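Local coordinates for protein esterase (Uncultured bacterium, PDB 5EGN) that hydrolyses N-acyl homoserine lactones, the signal molecules of bacterial quorum sensing, and probably works as an alpha/beta-hydrolase-fold serine esterase, at residues A[199-203]-A[227-231]. The protein carries 2 engineered substitutions. Sequence-based numbering, arbitrary orientation.
Sequences LSSIQ and DNIPG
Ile-229 packs against Leu-199 and Ile-202 where two connections of the alpha/beta hydrolase fold run side by side. Residues 199-203 lead from a 3-10 turn toward strand 206-211; the other segment, residues 227-231, carries the chain from helix 219-228 toward strand 233-237, the neighbouring parallel strand at the sheet edge.

The apolar part is built from branched side chains. Ile-229 sets its CG2 against CG2 of Ile-202 at 3.9 Å, and the two CD1 methyls also meet, the side chains crossing obliquely. Both isoleucines have CG2 anti to the backbone N, which turns these methyls toward each other. Leu-199 offers CD2 to CG1 of Ile-229 at 4.2 Å, while its CB and CD1 lie against CB of Asn-228. Behind this layer stands helix 94-105, with Met-100 touching Leu-199 and both Asn-103 and Leu-104 touching Ile-202. With an alanine at Ile-229, CG1, CG2 and CD1 go, and Leu-199 CD2 and the Ile-202 methyls are likely to lose their contact across the gap opened between the two connections.

Backbone carbonyls meet carbon rather than N-H groups across the contact. The CA-H of Ser-200 meets the carbonyl O of Asn-228 at a bent 132° (CA to O 3.2 Å), a weak contact. Asn-228 turns its amide elsewhere: ND2 bonds back to the carbonyl O of Leu-224. The 3-10 turn itself is closed by Ile-202 N bonding to Leu-199 O at 3.0 Å.

On the outer side the ring of Pro-230 lies against both the backbone and the Gln-203 side chain of the other segment. Gln-203, bent at chi2 (-83°), crosses it at about a right angle, bringing NE2 to 3.6 Å from Pro-230 CG, which also nears Ser-200 O, while Pro-230 CD rests against the carbonyl O of Ile-202.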
loop_
_atom_site.group_PDB
_atom_site.type_symbol
_atom_site.label_atom_id
_atom_site.label_comp_id
_atom_site.label_asym_id
_atom_site.label_seq_id
_atom_site.Cartn_x
_atom_site.Cartn_y
_atom_site.Cartn_z
ATOM N N LEU A 199 30.727 -5.540 -10.861
ATOM C CA LEU A 199 30.214 -5.641 -9.495
ATOM C C LEU A 199 31.247 -5.232 -8.453
ATOM O O LEU A 199 30.905 -4.635 -7.432
ATOM C CB LEU A 199 29.737 -7.066 -9.208
ATOM C CG LEU A 199 28.376 -7.469 -9.775
ATOM C CD1 LEU A 199 28.216 -8.975 -9.742
ATOM C CD2 LEU A 199 27.254 -6.795 -8.998
ATOM N N SER A 200 32.510 -5.550 -8.715
ATOM C CA SER A 200 33.579 -5.280 -7.760
ATOM C C SER A 200 33.922 -3.796 -7.678
ATOM O O SER A 200 34.714 -3.383 -6.831
ATOM C CB SER A 200 34.828 -6.090 -8.115
ATOM O OG SER A 200 35.220 -5.870 -9.458
ATOM N N SER A 201 33.324 -3.000 -8.559
ATOM C CA SER A 201 33.482 -1.551 -8.512
ATOM C C SER A 201 32.495 -0.934 -7.525
ATOM O O SER A 201 32.684 0.190 -7.068
ATOM C CB SER A 201 33.299 -0.938 -9.903
ATOM O OG SER A 201 32.015 -1.224 -10.428
ATOM N N ILE A 202 31.438 -1.674 -7.201
ATOM C CA ILE A 202 30.517 -1.269 -6.144
ATOM C C ILE A 202 31.196 -1.441 -4.797
ATOM O O ILE A 202 31.502 -2.559 -4.399
ATOM C CB ILE A 202 29.218 -2.097 -6.160
ATOM C CG1 ILE A 202 28.526 -1.983 -7.516
ATOM C CG2 ILE A 202 28.292 -1.666 -5.028
ATOM C CD1 ILE A 202 27.250 -2.790 -7.621
ATOM N N GLN A 203 31.434 -0.344 -4.088
ATOM C CA GLN A 203 32.186 -0.423 -2.840
ATOM C C GLN A 203 31.375 -0.017 -1.619
ATOM O O GLN A 203 31.769 -0.279 -0.485
ATOM C CB GLN A 203 33.439 0.445 -2.942
ATOM C CG GLN A 203 34.355 0.075 -4.100
ATOM C CD GLN A 203 35.267 -1.079 -3.758
ATOM O OE1 GLN A 203 35.547 -1.338 -2.586
ATOM N NE2 GLN A 203 35.752 -1.771 -4.779
ATOM N N ASP A 227 29.002 -11.995 -3.264
ATOM C CA ASP A 227 30.380 -12.472 -3.297
ATOM C C ASP A 227 31.323 -11.531 -4.044
ATOM O O ASP A 227 32.518 -11.492 -3.757
ATOM C CB ASP A 227 30.445 -13.868 -3.924
ATOM C CG ASP A 227 29.781 -14.929 -3.064
ATOM O OD1 ASP A 227 29.678 -14.728 -1.835
ATOM O OD2 ASP A 227 29.371 -15.969 -3.618
ATOM N N ASN A 228 30.792 -10.775 -5.001
ATOM C CA ASN A 228 31.635 -9.935 -5.845
ATOM C C ASN A 228 31.615 -8.456 -5.463
ATOM O O ASN A 228 32.439 -7.676 -5.938
ATOM C CB ASN A 228 31.236 -10.102 -7.309
ATOM C CG ASN A 228 31.564 -11.483 -7.843
ATOM O OD1 ASN A 228 32.680 -11.736 -8.295
ATOM N ND2 ASN A 228 30.594 -12.387 -7.783
ATOM N N ILE A 229 30.674 -8.071 -4.608
ATOM C CA ILE A 229 30.683 -6.733 -4.034
ATOM C C ILE A 229 31.515 -6.751 -2.757
ATOM O O ILE A 229 31.177 -7.455 -1.809
ATOM C CB ILE A 229 29.260 -6.226 -3.727
ATOM C CG1 ILE A 229 28.448 -6.107 -5.018
ATOM C CG2 ILE A 229 29.315 -4.886 -3.007
ATOM C CD1 ILE A 229 27.017 -5.666 -4.801
ATOM N N PRO A 230 32.622 -5.993 -2.745
ATOM C CA PRO A 230 33.545 -5.931 -1.604
ATOM C C PRO A 230 32.866 -5.569 -0.284
ATOM O O PRO A 230 32.241 -4.513 -0.177
ATOM C CB PRO A 230 34.530 -4.836 -2.016
ATOM C CG PRO A 230 34.523 -4.871 -3.500
ATOM C CD PRO A 230 33.111 -5.206 -3.891
ATOM N N GLY A 231 32.991 -6.447 0.706
ATOM C CA GLY A 231 32.472 -6.187 2.035
ATOM C C GLY A 231 30.975 -6.386 2.162
ATOM O O GLY A 231 30.377 -6.013 3.171
#